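Local coordinates for disease resistance protein RRS1 (Arabidopsis thaliana, PDB 5W3X), which binds W-box DNA through its WRKY domain, the part modelled here, and acts as a plant resistance protein against bacterial and fungal pathogens, at residues T21-Q27 with G38-Y44; A52-V56 with L66-Y70. One frame throughout, in Å; residues are numbered along the deposited sequence.

Contact 1: residues T21-Q27 with G38-Y44; sequences TWRKYGQ and GYYRCAY. With ZN (zinc ion), chain G.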
ATOM      1  N   THR B  21      -5.031  -9.839 -25.491  1.00 62.76           N
ATOM      2  CA  THR B  21      -3.757  -9.871 -24.779  1.00 65.49           C
ATOM      3  C   THR B  21      -3.781  -8.939 -23.567  1.00 64.82           C
ATOM      4  O   THR B  21      -4.300  -7.824 -23.638  1.00 55.82           O
ATOM      5  CB  THR B  21      -2.585  -9.481 -25.695  1.00 70.41           C
ATOM      6  OG1 THR B  21      -2.890  -8.256 -26.371  1.00 74.16           O
ATOM      7  CG2 THR B  21      -2.331 -10.575 -26.718  1.00 75.26           C
ATOM      8  N   TRP B  22      -3.215  -9.413 -22.458  1.00 49.44           N
ATOM      9  CA  TRP B  22      -3.352  -8.750 -21.165  1.00 47.28           C
ATOM     10  C   TRP B  22      -2.029  -8.627 -20.404  1.00 46.77           C
ATOM     11  O   TRP B  22      -1.139  -9.457 -20.564  1.00 49.74           O
ATOM     12  CB  TRP B  22      -4.357  -9.515 -20.308  1.00 45.37           C
ATOM     13  CG  TRP B  22      -5.697  -9.722 -20.973  1.00 47.43           C
ATOM     14  CD1 TRP B  22      -6.110 -10.838 -21.641  1.00 48.95           C
ATOM     15  CD2 TRP B  22      -6.798  -8.803 -21.013  1.00 44.53           C
ATOM     16  NE1 TRP B  22      -7.390 -10.668 -22.106  1.00 49.10           N
ATOM     17  CE2 TRP B  22      -7.837  -9.429 -21.732  1.00 45.39           C
ATOM     18  CE3 TRP B  22      -7.003  -7.513 -20.520  1.00 40.88           C
ATOM     19  CZ2 TRP B  22      -9.060  -8.808 -21.967  1.00 43.56           C
ATOM     20  CZ3 TRP B  22      -8.221  -6.899 -20.754  1.00 40.93           C
ATOM     21  CH2 TRP B  22      -9.232  -7.547 -21.470  1.00 44.82           C
ATOM     22  N   ARG B  23      -1.909  -7.576 -19.593  1.00 43.29           N
ATOM     23  CA  ARG B  23      -0.786  -7.410 -18.664  1.00 42.57           C
ATOM     24  C   ARG B  23      -1.356  -7.247 -17.248  1.00 36.21           C
ATOM     25  O   ARG B  23      -2.507  -6.861 -17.080  1.00 34.14           O
ATOM     26  CB  ARG B  23       0.090  -6.209 -19.034  1.00 45.27           C
ATOM     27  CG  ARG B  23       0.677  -6.276 -20.450  1.00 47.32           C
ATOM     28  CD  ARG B  23       1.676  -7.422 -20.634  1.00 45.94           C
ATOM     29  NE  ARG B  23       1.766  -7.791 -22.047  1.00 54.05           N
ATOM     30  CZ  ARG B  23       2.572  -7.199 -22.922  1.00 61.17           C
ATOM     31  NH1 ARG B  23       3.370  -6.219 -22.527  1.00 63.59           N
ATOM     32  NH2 ARG B  23       2.587  -7.586 -24.190  1.00 62.22           N
ATOM     33  N   LYS B  24      -0.551  -7.555 -16.240  1.00 39.05           N
ATOM     34  CA  LYS B  24      -1.010  -7.547 -14.857  1.00 36.72           C
ATOM     35  C   LYS B  24      -1.217  -6.132 -14.301  1.00 35.39           C
ATOM     36  O   LYS B  24      -0.462  -5.204 -14.613  1.00 35.08           O
ATOM     37  CB  LYS B  24      -0.011  -8.300 -13.990  1.00 40.59           C
ATOM     38  CG  LYS B  24      -0.629  -8.991 -12.796  1.00 49.72           C
ATOM     39  CD  LYS B  24      -1.651 -10.022 -13.226  1.00 45.56           C
ATOM     40  CE  LYS B  24      -2.309 -10.683 -12.027  1.00 37.81           C
ATOM     41  NZ  LYS B  24      -1.359 -11.518 -11.233  1.00 45.04           N
ATOM     42  N   TYR B  25      -2.239  -5.975 -13.471  1.00 32.66           N
ATOM     43  CA  TYR B  25      -2.471  -4.717 -12.771  1.00 27.66           C
ATOM     44  C   TYR B  25      -2.406  -4.939 -11.258  1.00 33.58           C
ATOM     45  O   TYR B  25      -1.867  -4.118 -10.510  1.00 31.41           O
ATOM     46  CB  TYR B  25      -3.824  -4.124 -13.156  1.00 25.87           C
ATOM     47  CG  TYR B  25      -4.135  -2.803 -12.470  1.00 33.45           C
ATOM     48  CD1 TYR B  25      -4.779  -2.767 -11.236  1.00 28.37           C
ATOM     49  CD2 TYR B  25      -3.760  -1.591 -13.051  1.00 30.57           C
ATOM     50  CE1 TYR B  25      -5.056  -1.552 -10.609  1.00 34.38           C
ATOM     51  CE2 TYR B  25      -4.027  -0.384 -12.436  1.00 29.93           C
ATOM     52  CZ  TYR B  25      -4.680  -0.365 -11.218  1.00 35.40           C
ATOM     53  OH  TYR B  25      -4.942   0.845 -10.613  1.00 36.18           O
ATOM     54  N   GLY B  26      -2.943  -6.069 -10.812  1.00 30.50           N
ATOM     55  CA  GLY B  26      -3.001  -6.318  -9.382  1.00 29.77           C
ATOM     56  C   GLY B  26      -3.239  -7.774  -9.058  1.00 32.58           C
ATOM     57  O   GLY B  26      -3.555  -8.581  -9.931  1.00 35.99           O
ATOM     58  N   GLN B  27      -3.102  -8.105  -7.784  1.00 33.59           N
ATOM     59  CA  GLN B  27      -3.272  -9.471  -7.326  1.00 33.58           C
ATOM     60  C   GLN B  27      -3.363  -9.396  -5.821  1.00 33.96           C
ATOM     61  O   GLN B  27      -2.368  -9.128  -5.156  1.00 37.53           O
ATOM     62  CB  GLN B  27      -2.092 -10.352  -7.773  1.00 36.63           C
ATOM     63  CG  GLN B  27      -2.079 -11.762  -7.207  1.00 44.36           C
ATOM     64  CD  GLN B  27      -2.779 -12.767  -8.101  1.00 50.44           C
ATOM     65  OE1 GLN B  27      -3.006 -12.516  -9.286  1.00 51.76           O
ATOM     66  NE2 GLN B  27      -3.122 -13.921  -7.533  1.00 54.50           N
ATOM     67  N   GLY B  38      -7.357 -11.373  -9.223  1.00 38.36           N
ATOM     68  CA  GLY B  38      -6.356 -10.881 -10.153  1.00 37.86           C
ATOM     69  C   GLY B  38      -6.916  -9.780 -11.042  1.00 40.87           C
ATOM     70  O   GLY B  38      -8.048  -9.873 -11.525  1.00 42.07           O
ATOM     71  N   TYR B  39      -6.127  -8.729 -11.241  1.00 37.97           N
ATOM     72  CA  TYR B  39      -6.544  -7.578 -12.044  1.00 34.42           C
ATOM     73  C   TYR B  39      -5.623  -7.433 -13.242  1.00 38.74           C
ATOM     74  O   TYR B  39      -4.395  -7.395 -13.076  1.00 39.96           O
ATOM     75  CB  TYR B  39      -6.499  -6.290 -11.230  1.00 32.03           C
ATOM     76  CG  TYR B  39      -7.349  -6.294  -9.970  1.00 32.58           C
ATOM     77  CD1 TYR B  39      -6.952  -6.996  -8.848  1.00 33.51           C
ATOM     78  CD2 TYR B  39      -8.516  -5.544  -9.894  1.00 40.31           C
ATOM     79  CE1 TYR B  39      -7.714  -6.981  -7.669  1.00 33.99           C
ATOM     80  CE2 TYR B  39      -9.292  -5.529  -8.727  1.00 35.62           C
ATOM     81  CZ  TYR B  39      -8.883  -6.238  -7.625  1.00 37.41           C
ATOM     82  OH  TYR B  39      -9.663  -6.202  -6.481  1.00 41.56           O
ATOM     83  N   TYR B  40      -6.230  -7.321 -14.423  1.00 39.65           N
ATOM     84  CA  TYR B  40      -5.536  -7.214 -15.700  1.00 37.84           C
ATOM     85  C   TYR B  40      -6.045  -5.994 -16.456  1.00 41.82           C
ATOM     86  O   TYR B  40      -7.185  -5.568 -16.264  1.00 42.50           O
ATOM     87  CB  TYR B  40      -5.752  -8.467 -16.560  1.00 38.40           C
ATOM     88  CG  TYR B  40      -5.309  -9.752 -15.917  1.00 44.32           C
ATOM     89  CD1 TYR B  40      -6.138 -10.415 -15.021  1.00 40.99           C
ATOM     90  CD2 TYR B  40      -4.069 -10.313 -16.210  1.00 45.11           C
ATOM     91  CE1 TYR B  40      -5.748 -11.588 -14.422  1.00 41.73           C
ATOM     92  CE2 TYR B  40      -3.670 -11.497 -15.610  1.00 44.52           C
ATOM     93  CZ  TYR B  40      -4.520 -12.126 -14.715  1.00 47.56           C
ATOM     94  OH  TYR B  40      -4.147 -13.300 -14.105  1.00 49.23           O
ATOM     95  N   ARG B  41      -5.197  -5.463 -17.333  1.00 40.25           N
ATOM     96  CA  ARG B  41      -5.549  -4.375 -18.249  1.00 40.45           C
ATOM     97  C   ARG B  41      -4.991  -4.772 -19.602  1.00 45.17           C
ATOM     98  O   ARG B  41      -4.206  -5.717 -19.662  1.00 46.03           O
ATOM     99  CB  ARG B  41      -4.992  -3.040 -17.740  1.00 38.09           C
ATOM    100  CG  ARG B  41      -3.488  -3.037 -17.403  1.00 35.73           C
ATOM    101  CD  ARG B  41      -2.624  -2.598 -18.597  1.00 44.31           C
ATOM    102  NE  ARG B  41      -1.223  -2.418 -18.226  1.00 42.79           N
ATOM    103  CZ  ARG B  41      -0.203  -2.500 -19.074  1.00 45.06           C
ATOM    104  NH1 ARG B  41      -0.418  -2.785 -20.348  1.00 46.89           N
ATOM    105  NH2 ARG B  41       1.035  -2.315 -18.640  1.00 37.50           N
ATOM    106  N   CYS B  42      -5.434  -4.147 -20.691  1.00 41.14           N
ATOM    107  CA  CYS B  42      -5.004  -4.567 -22.031  1.00 43.39           C
ATOM    108  C   CYS B  42      -3.522  -4.326 -22.346  1.00 47.60           C
ATOM    109  O   CYS B  42      -2.930  -3.343 -21.910  1.00 44.68           O
ATOM    110  CB  CYS B  42      -5.842  -3.874 -23.115  1.00 39.39           C
ATOM    111  SG  CYS B  42      -5.418  -4.456 -24.792  1.00 55.95           S
ATOM    112  N   ALA B  43      -2.929  -5.221 -23.126  1.00 52.13           N
ATOM    113  CA  ALA B  43      -1.538  -5.050 -23.541  1.00 54.79           C
ATOM    114  C   ALA B  43      -1.347  -3.809 -24.416  1.00 53.82           C
ATOM    115  O   ALA B  43      -0.223  -3.338 -24.594  1.00 51.21           O
ATOM    116  CB  ALA B  43      -1.051  -6.287 -24.275  1.00 50.96           C
ATOM    117  N   TYR B  44      -2.440  -3.276 -24.958  1.00 54.37           N
ATOM    118  CA  TYR B  44      -2.373  -2.083 -25.802  1.00 54.28           C
ATOM    119  C   TYR B  44      -2.954  -0.859 -25.101  1.00 53.67           C
ATOM    120  O   TYR B  44      -3.417   0.081 -25.752  1.00 49.42           O
ATOM    121  CB  TYR B  44      -3.111  -2.324 -27.123  1.00 54.84           C
ATOM    122  CG  TYR B  44      -2.613  -3.539 -27.865  1.00 60.90           C
ATOM    123  CD1 TYR B  44      -1.449  -3.485 -28.630  1.00 64.10           C
ATOM    124  CD2 TYR B  44      -3.294  -4.748 -27.787  1.00 59.89           C
ATOM    125  CE1 TYR B  44      -0.983  -4.604 -29.309  1.00 66.30           C
ATOM    126  CE2 TYR B  44      -2.838  -5.872 -28.458  1.00 67.21           C
ATOM    127  CZ  TYR B  44      -1.685  -5.797 -29.216  1.00 71.37           C
ATOM    128  OH  TYR B  44      -1.243  -6.923 -29.879  1.00 72.54           O
TER
HETATM  129 ZN    ZN G1301      -7.314  -3.658 -25.825  1.00 54.42          ZN
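Arg-23 CB sits centrally over one face of the Arg-41 guanidinium, 3.6 Å above its plane, and the Arg-23 guanidinium takes Ala-43 CB over a face of its own. The two guanidinium planes are 41° apart. Arg-41 NH1 donates a hydrogen bond to Cys-42 O almost exactly in the guanidinium plane, which helps fix the group's rotation, while Arg-41 NE reaches a polar side chain of a bound chain of another protein. At the edge of the Trp-22 indole, CE3 comes within 3.4 Å of Arg-41 O. The Tyr-39 ring turns its edge to Gly-26, and the Tyr-25 ring meets Tyr-39 CB edge-on. Lys-24, bent at chi2 (61°), carries CE over the Tyr-40 ring, off-centre toward CZ and OH, in a CH-pi contact 4.2 Å from the centroid. The second bend, at chi4, turns NZ to Gln-27 OE1 at 2.7 Å; NZ also forms a salt bridge with an acidic side chain of that other protein. Tyr-39 O accepts both Tyr-25 N (2.6 Å) and Gly-26 N (3.0 Å) from one face of its plane, a classic beta bulge. Cys-42 SG binds zinc at 2.3 Å, with Cys-50, His-74 and His-76 completing the site. A bulged WRKYGQ strand, antiparallel to one that ends in a zinc cysteine, is the signature of the WRKY domain.

Contact 2: residues A52-V56 with L66-Y70; sequences ATKQV and LAITY
Strands 53-56 and 66-70 run antiparallel at 166°, joined by a reciprocal pair of backbone bonds between Gln-55 and Thr-69, each 2.9 Å from N to O and lying in the acceptor's carbonyl plane. They form the second beta hairpin of the WRKY domain, with 66-70 on the outermost strand of the four-stranded sheet. Either side of that hydrogen-bonded pair lie non-hydrogen-bonded pairs, Lys-54 with Tyr-70 and Val-56 with Ile-68, all four side chains on one face. Val-56 and Ile-68 stand as neighbours, CG2 to CG2 at 4.2 Å, while Val-56 CG1 crosses to Leu-66 CD2 at 3.8 Å. On the reverse face Gln-55 CG packs against Thr-69 CB at 3.9 Å, and Gln-55 also touches an apolar side chain of the bound chain of another protein. Lys-54 CG lies between the backbone N and carbonyl carbon (chi1 76°), and from there the straight chain runs out along the Tyr-70 ring. Its ammonium is held by salt bridges to Asp-18 and Glu-16 and makes a cation-pi contact with Trp-22. Two methylenes of that lysine meet ring atoms on one side of the tyrosine: CB lies 3.7 Å from Tyr-70 CD2, and CD comes to 3.5 Å from Tyr-70 CE2.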
ATOM      1  N   ALA B  52      -9.769  -1.403 -21.906  1.00 51.76           N
ATOM      2  CA  ALA B  52     -10.294  -2.701 -21.510  1.00 49.54           C
ATOM      3  C   ALA B  52      -9.531  -3.293 -20.323  1.00 47.52           C
ATOM      4  O   ALA B  52      -8.305  -3.388 -20.344  1.00 46.46           O
ATOM      5  CB  ALA B  52     -10.263  -3.655 -22.692  1.00 53.17           C
ATOM      6  N   THR B  53     -10.270  -3.659 -19.281  1.00 46.73           N
ATOM      7  CA  THR B  53      -9.706  -4.334 -18.117  1.00 48.21           C
ATOM      8  C   THR B  53     -10.463  -5.626 -17.825  1.00 47.74           C
ATOM      9  O   THR B  53     -11.592  -5.815 -18.280  1.00 48.13           O
ATOM     10  CB  THR B  53      -9.757  -3.447 -16.871  1.00 47.57           C
ATOM     11  OG1 THR B  53     -11.124  -3.193 -16.544  1.00 47.74           O
ATOM     12  CG2 THR B  53      -9.065  -2.120 -17.130  1.00 44.18           C
ATOM     13  N   LYS B  54      -9.851  -6.522 -17.064  1.00 46.12           N
ATOM     14  CA  LYS B  54     -10.592  -7.683 -16.590  1.00 44.82           C
ATOM     15  C   LYS B  54     -10.145  -8.122 -15.205  1.00 44.86           C
ATOM     16  O   LYS B  54      -8.999  -7.921 -14.811  1.00 39.63           O
ATOM     17  CB  LYS B  54     -10.497  -8.842 -17.592  1.00 46.56           C
ATOM     18  CG  LYS B  54      -9.197  -9.615 -17.629  1.00 48.57           C
ATOM     19  CD  LYS B  54      -9.376 -10.870 -18.485  1.00 51.71           C
ATOM     20  CE  LYS B  54      -8.086 -11.655 -18.647  1.00 54.88           C
ATOM     21  NZ  LYS B  54      -8.310 -12.888 -19.457  1.00 57.28           N
ATOM     22  N   GLN B  55     -11.097  -8.690 -14.469  1.00 42.82           N
ATOM     23  CA  GLN B  55     -10.891  -9.185 -13.119  1.00 43.78           C
ATOM     24  C   GLN B  55     -11.223 -10.660 -13.068  1.00 46.01           C
ATOM     25  O   GLN B  55     -12.240 -11.093 -13.609  1.00 45.54           O
ATOM     26  CB  GLN B  55     -11.781  -8.438 -12.129  1.00 46.47           C
ATOM     27  CG  GLN B  55     -12.488  -7.251 -12.736  1.00 61.43           C
ATOM     28  CD  GLN B  55     -11.590  -6.057 -12.769  1.00 64.64           C
ATOM     29  OE1 GLN B  55     -10.863  -5.809 -11.810  1.00 72.65           O
ATOM     30  NE2 GLN B  55     -11.601  -5.324 -13.873  1.00 59.55           N
ATOM     31  N   VAL B  56     -10.365 -11.421 -12.404  1.00 46.94           N
ATOM     32  CA  VAL B  56     -10.483 -12.868 -12.366  1.00 42.26           C
ATOM     33  C   VAL B  56     -10.424 -13.361 -10.931  1.00 45.40           C
ATOM     34  O   VAL B  56      -9.483 -13.043 -10.205  1.00 40.99           O
ATOM     35  CB  VAL B  56      -9.369 -13.546 -13.166  1.00 41.91           C
ATOM     36  CG1 VAL B  56      -9.477 -15.053 -13.036  1.00 44.88           C
ATOM     37  CG2 VAL B  56      -9.399 -13.106 -14.636  1.00 34.85           C
ATOM     38  N   LEU B  66     -14.880 -20.296 -12.100  1.00 54.81           N
ATOM     39  CA  LEU B  66     -14.115 -19.054 -12.200  1.00 51.12           C
ATOM     40  C   LEU B  66     -15.045 -17.892 -12.507  1.00 54.25           C
ATOM     41  O   LEU B  66     -15.878 -17.983 -13.411  1.00 52.62           O
ATOM     42  CB  LEU B  66     -13.051 -19.138 -13.294  1.00 52.52           C
ATOM     43  CG  LEU B  66     -11.569 -19.154 -12.911  1.00 56.76           C
ATOM     44  CD1 LEU B  66     -10.701 -18.905 -14.139  1.00 51.22           C
ATOM     45  CD2 LEU B  66     -11.271 -18.137 -11.834  1.00 62.11           C
ATOM     46  N   ALA B  67     -14.919 -16.804 -11.753  1.00 50.96           N
ATOM     47  CA  ALA B  67     -15.692 -15.603 -12.044  1.00 48.19           C
ATOM     48  C   ALA B  67     -14.810 -14.588 -12.764  1.00 44.95           C
ATOM     49  O   ALA B  67     -13.703 -14.275 -12.319  1.00 49.66           O
ATOM     50  CB  ALA B  67     -16.264 -15.004 -10.769  1.00 48.47           C
ATOM     51  N   ILE B  68     -15.296 -14.078 -13.884  1.00 42.93           N
ATOM     52  CA  ILE B  68     -14.522 -13.124 -14.660  1.00 43.92           C
ATOM     53  C   ILE B  68     -15.378 -11.932 -15.050  1.00 46.82           C
ATOM     54  O   ILE B  68     -16.474 -12.096 -15.584  1.00 51.29           O
ATOM     55  CB  ILE B  68     -13.934 -13.765 -15.924  1.00 47.57           C
ATOM     56  CG1 ILE B  68     -13.147 -15.027 -15.560  1.00 48.30           C
ATOM     57  CG2 ILE B  68     -13.049 -12.767 -16.658  1.00 48.16           C
ATOM     58  CD1 ILE B  68     -12.455 -15.681 -16.738  1.00 50.83           C
ATOM     59  N   THR B  69     -14.878 -10.733 -14.774  1.00 46.05           N
ATOM     60  CA  THR B  69     -15.570  -9.510 -15.167  1.00 44.17           C
ATOM     61  C   THR B  69     -14.740  -8.713 -16.167  1.00 47.40           C
ATOM     62  O   THR B  69     -13.577  -8.423 -15.920  1.00 47.44           O
ATOM     63  CB  THR B  69     -15.873  -8.623 -13.955  1.00 48.78           C
ATOM     64  OG1 THR B  69     -16.693  -9.342 -13.031  1.00 52.52           O
ATOM     65  CG2 THR B  69     -16.591  -7.346 -14.389  1.00 51.40           C
ATOM     66  N   TYR B  70     -15.338  -8.373 -17.304  1.00 50.89           N
ATOM     67  CA  TYR B  70     -14.678  -7.531 -18.293  1.00 53.41           C
ATOM     68  C   TYR B  70     -15.264  -6.127 -18.265  1.00 57.75           C
ATOM     69  O   TYR B  70     -16.482  -5.967 -18.279  1.00 61.93           O
ATOM     70  CB  TYR B  70     -14.832  -8.117 -19.689  1.00 52.96           C
ATOM     71  CG  TYR B  70     -14.121  -9.427 -19.907  1.00 52.41           C
ATOM     72  CD1 TYR B  70     -14.745 -10.630 -19.625  1.00 55.37           C
ATOM     73  CD2 TYR B  70     -12.837  -9.461 -20.425  1.00 50.84           C
ATOM     74  CE1 TYR B  70     -14.100 -11.831 -19.835  1.00 53.96           C
ATOM     75  CE2 TYR B  70     -12.189 -10.649 -20.639  1.00 48.34           C
ATOM     76  CZ  TYR B  70     -12.821 -11.832 -20.342  1.00 52.29           C
ATOM     77  OH  TYR B  70     -12.171 -13.018 -20.552  1.00 55.15           O
TER

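How the contacts relate
Contacts 1 and 2 are successive hairpins of one antiparallel sheet, sealed together where strand 37-42 meets strand 53-58: Tyr-40 N lies 2.9 Å from Lys-54 O and Gly-38 N 2.9 Å from Val-56 O, both probable hydrogen bonds. Both are partly buried, but contact 1 has the larger share of buried residues, whereas much of strand 66-70 is exposed. Their chemistry differs as well. Contact 1 carries the bulge, a zinc ligand and polar groups engaged by the chain of another protein; contact 2 has regular pairing, aliphatic packing and a lysine tied to acids of its own chain. The same lysine, Lys-54, touches Tyr-40 and so joins the hairpins through side chains.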